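PDB 5WO2: periplasmic chaperone Spy from Escherichia coli, which acts as an ATP-independent periplasmic chaperone, limiting protein aggregation and letting substrate proteins fold while bound to its cradle-shaped homodimer. Local coordinates for residues T72-K75 with I76-L80; I55-M58 with E59-R62. One frame throughout, in Å; residues are numbered along the deposited sequence.

Both contacts are local and lie on the same long helix, residues 48-77. Contact 2 (55-58 with 59-62) comes first along the chain. Contact 1 (72-75 with 76-80) follows and runs into the type I turn from Tyr77 to Leu80. Their centres are about 26 Å apart, their nearest atoms are about 12 Å apart, and they sit on opposite sides of the centre of the chain. Each also touches the second subunit of the homodimer. Zinc ions from the crystal lie nearby: one is about 4 Å from the side chain of Gln73 in contact 1, and one is about 6 Å from that of Glu60 in contact 2.

Contact 1: residues T72-K75 with I76-L80; sequences TQNK and IYNIL
Ile76 follows Thr72 by one helical turn, and its backbone N donates to Thr72 O at 3.0 Å. Its CG1 branch runs back over the same carbonyl, with CG1 3.4 Å from Thr72 O. CG1 lies anti to the carbonyl carbon of Ile76 (chi1 -71°), and the extended chi2 carries CD1 back toward the preceding turn. There CD1 of Ile76 meets NE2 of Gln73 at 4.1 Å, and the two side chains lie alongside each other, pointing the same way. Thr72 packs on Ile18 and Met19 of helix 9-21.

Asn74 and Asn78 make the polar half. Asn74 O accepts two bonds from Asn78, which arrive from opposite faces of the carbonyl plane. The backbone N of Asn78 lies at 3.2 Å from Asn74 O. The side-chain ND2 of Asn78 lies at 3.0 Å from the same oxygen, above the carbonyl plane and with a bent N-H geometry (140°). The side-chain amides of Asn74 and Asn78 are turned 59° apart. ND2 of Asn78 also bonds Ser43 O of the second subunit, linking this part of the chain to it.

The Lys75 side chain leads away, and its NZ makes a long, weak ion pair with Glu71. CG2 of Ile79 lies 3.5 Å from Lys75 O. A type I beta turn from Tyr77 to Leu80 then leads toward helix 82-94, a tight turn joining two helices of the all-helical Spy fold.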
# COMPACT_ATOMS: atom_id res chain seq x y z
N THR B 72 -7.70 -13.53 -5.40
CA THR B 72 -6.63 -14.48 -5.70
C THR B 72 -6.31 -15.34 -4.47
O THR B 72 -6.23 -16.56 -4.58
CB THR B 72 -5.37 -13.73 -6.20
OG1 THR B 72 -5.70 -13.06 -7.42
CG2 THR B 72 -4.23 -14.66 -6.48
N GLN B 73 -6.14 -14.72 -3.31
CA GLN B 73 -5.84 -15.49 -2.11
C GLN B 73 -6.98 -16.43 -1.72
O GLN B 73 -6.76 -17.54 -1.24
CB GLN B 73 -5.54 -14.55 -0.96
CG GLN B 73 -4.26 -13.72 -1.22
CD GLN B 73 -3.04 -14.58 -1.25
OE1 GLN B 73 -2.79 -15.34 -0.31
NE2 GLN B 73 -2.29 -14.51 -2.34
N ASN B 74 -8.22 -15.97 -1.91
CA ASN B 74 -9.37 -16.83 -1.68
C ASN B 74 -9.34 -18.03 -2.62
O ASN B 74 -9.64 -19.16 -2.23
CB ASN B 74 -10.67 -16.03 -1.86
CG ASN B 74 -11.90 -16.85 -1.62
OD1 ASN B 74 -12.44 -17.48 -2.54
ND2 ASN B 74 -12.36 -16.87 -0.37
N LYS B 75 -8.98 -17.80 -3.88
CA LYS B 75 -8.98 -18.91 -4.83
C LYS B 75 -7.92 -19.93 -4.41
O LYS B 75 -8.10 -21.14 -4.55
CB LYS B 75 -8.73 -18.42 -6.25
CG LYS B 75 -9.98 -17.83 -6.92
CD LYS B 75 -9.72 -17.43 -8.38
CE LYS B 75 -10.79 -16.52 -8.89
NZ LYS B 75 -12.17 -17.00 -8.53
N ILE B 76 -6.81 -19.45 -3.89
CA ILE B 76 -5.74 -20.32 -3.45
C ILE B 76 -6.17 -21.12 -2.22
O ILE B 76 -6.06 -22.35 -2.19
CB ILE B 76 -4.48 -19.49 -3.14
CG1 ILE B 76 -3.89 -18.97 -4.46
CG2 ILE B 76 -3.45 -20.32 -2.37
CD1 ILE B 76 -2.74 -18.07 -4.30
N TYR B 77 -6.66 -20.42 -1.21
CA TYR B 77 -7.14 -21.05 0.00
C TYR B 77 -8.03 -22.25 -0.34
O TYR B 77 -7.93 -23.30 0.27
CB TYR B 77 -7.92 -20.04 0.84
CG TYR B 77 -8.38 -20.58 2.18
CD1 TYR B 77 -7.50 -20.66 3.25
CD2 TYR B 77 -9.70 -20.98 2.38
CE1 TYR B 77 -7.91 -21.16 4.48
CE2 TYR B 77 -10.12 -21.48 3.64
CZ TYR B 77 -9.22 -21.54 4.67
OH TYR B 77 -9.57 -21.98 5.91
N ASN B 78 -8.87 -22.10 -1.35
CA ASN B 78 -9.83 -23.16 -1.67
C ASN B 78 -9.28 -24.29 -2.55
O ASN B 78 -9.98 -25.27 -2.78
CB ASN B 78 -11.06 -22.56 -2.30
CG ASN B 78 -11.98 -21.97 -1.27
OD1 ASN B 78 -12.55 -22.72 -0.48
ND2 ASN B 78 -12.12 -20.63 -1.25
N ILE B 79 -8.04 -24.20 -3.02
CA ILE B 79 -7.43 -25.40 -3.60
C ILE B 79 -6.71 -26.25 -2.55
O ILE B 79 -6.17 -27.29 -2.88
CB ILE B 79 -6.41 -25.09 -4.72
CG1 ILE B 79 -5.16 -24.40 -4.19
CG2 ILE B 79 -7.04 -24.26 -5.80
CD1 ILE B 79 -4.01 -24.40 -5.17
N LEU B 80 -6.69 -25.79 -1.29
CA LEU B 80 -5.91 -26.46 -0.24
C LEU B 80 -6.63 -27.57 0.52
O LEU B 80 -7.85 -27.54 0.67
CB LEU B 80 -5.44 -25.43 0.80
CG LEU B 80 -4.55 -24.26 0.35
CD1 LEU B 80 -4.29 -23.32 1.53
CD2 LEU B 80 -3.26 -24.75 -0.26

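Contact 2: residues I55-M58 with E59-R62; sequences IAKM and EEQR
Lys57 and Glu60 form a long salt bridge one turn apart on the solvent-exposed side of the helix, with Lys57 NZ 3.4 Å from Glu60 OE2. NZ lies almost as near the other carboxylate oxygen. Glu60 has a second conformer, which makes the bridge doubtful as a fixed link. CG of Lys57 is anti to its backbone N (chi1 179°), and bends at chi2 and chi4 bring the chain end across the extended Glu60 chain.

The backbone bonds are those of the helix. Glu59 N donates to Ile55 O at 3.0 Å and, weakly, to Ala56 O. Arg62 N reaches Met58 O at 2.9 Å in a nearly straight bond (169°). Glu60 N makes a weak bond to Lys57 O.

A water joins Glu59 to the carbonyl of Ile55. It donates to Glu59 OE2 at 2.7 Å and to Ile55 O at 3.3 Å. Chi1 of Glu59 (-71°) sets CG beside the backbone N, 3.5 Å from Ile55 O; the bend at chi2 then turns the carboxylate toward the water.

The segments belong to helix 48-77, which meets the second subunit here. Glu59 forms a salt bridge with Arg62 of that subunit. Arg62 of this chain in turn donates from NH1 to Ile55 O of the second subunit. In its own chain, Gln61 bonds Glu33 of helix 32-41.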
# COMPACT_ATOMS: atom_id res chain seq x y z
N ILE B 55 -5.68 11.70 -3.25
CA ILE B 55 -5.96 10.58 -2.36
C ILE B 55 -7.23 9.83 -2.79
O ILE B 55 -7.26 8.60 -2.90
CB ILE B 55 -6.07 11.06 -0.89
CG1 ILE B 55 -4.71 11.53 -0.37
CG2 ILE B 55 -6.70 9.95 0.03
CD1 ILE B 55 -4.82 12.29 0.90
N ALA B 56 -8.29 10.57 -3.11
CA ALA B 56 -9.53 9.97 -3.58
C ALA B 56 -9.31 9.18 -4.87
O ALA B 56 -9.89 8.10 -5.06
CB ALA B 56 -10.54 11.04 -3.79
N LYS B 57 -8.49 9.70 -5.77
CA LYS B 57 -8.23 8.98 -7.00
C LYS B 57 -7.46 7.68 -6.70
O LYS B 57 -7.74 6.61 -7.29
CB LYS B 57 -7.50 9.87 -7.99
CG LYS B 57 -7.16 9.18 -9.31
CD LYS B 57 -7.52 10.07 -10.53
CE LYS B 57 -7.81 9.22 -11.82
NZ LYS B 57 -8.95 8.26 -11.66
N MET B 58 -6.52 7.75 -5.77
CA MET B 58 -5.77 6.56 -5.41
C MET B 58 -6.67 5.49 -4.78
O MET B 58 -6.39 4.31 -4.93
CB MET B 58 -4.64 6.93 -4.47
CG MET B 58 -3.59 7.77 -5.15
SD MET B 58 -2.32 8.26 -3.98
CE MET B 58 -1.54 6.68 -3.70
N GLU B 59 -7.77 5.89 -4.12
CA GLU B 59 -8.73 4.92 -3.56
C GLU B 59 -9.33 4.01 -4.67
O GLU B 59 -9.61 2.81 -4.42
CB GLU B 59 -9.86 5.61 -2.79
CG GLU B 59 -9.48 6.23 -1.47
CD GLU B 59 -9.14 5.20 -0.37
OE1 GLU B 59 -9.82 4.14 -0.29
OE2 GLU B 59 -8.23 5.48 0.43
N GLU B 60 -9.47 4.51 -5.89
CA GLU B 60 -9.91 3.71 -7.03
C GLU B 60 -8.97 2.55 -7.31
O GLU B 60 -9.36 1.41 -7.51
CB GLU B 60 -9.98 4.56 -8.31
CG GLU B 60 -10.92 5.73 -8.21
CD GLU B 60 -11.18 6.38 -9.57
OE1 GLU B 60 -11.63 7.53 -9.58
OE2 GLU B 60 -10.97 5.73 -10.62
N GLN B 61 -7.69 2.88 -7.35
CA GLN B 61 -6.73 1.86 -7.70
C GLN B 61 -6.58 0.89 -6.55
O GLN B 61 -6.43 -0.31 -6.77
CB GLN B 61 -5.37 2.48 -8.05
CG GLN B 61 -4.55 1.56 -8.92
CD GLN B 61 -5.12 1.44 -10.32
OE1 GLN B 61 -5.65 0.38 -10.72
NE2 GLN B 61 -5.04 2.53 -11.07
N ARG B 62 -6.57 1.41 -5.33
CA ARG B 62 -6.48 0.54 -4.17
C ARG B 62 -7.65 -0.45 -4.14
O ARG B 62 -7.47 -1.62 -3.84
CB ARG B 62 -6.45 1.36 -2.89
CG ARG B 62 -6.44 0.54 -1.60
CD ARG B 62 -6.31 1.43 -0.36
NE ARG B 62 -6.32 0.62 0.86
CZ ARG B 62 -7.42 0.17 1.45
NH1 ARG B 62 -8.61 0.44 0.93
NH2 ARG B 62 -7.36 -0.56 2.56
O HOH W 1 -6.03 6.19 -1.05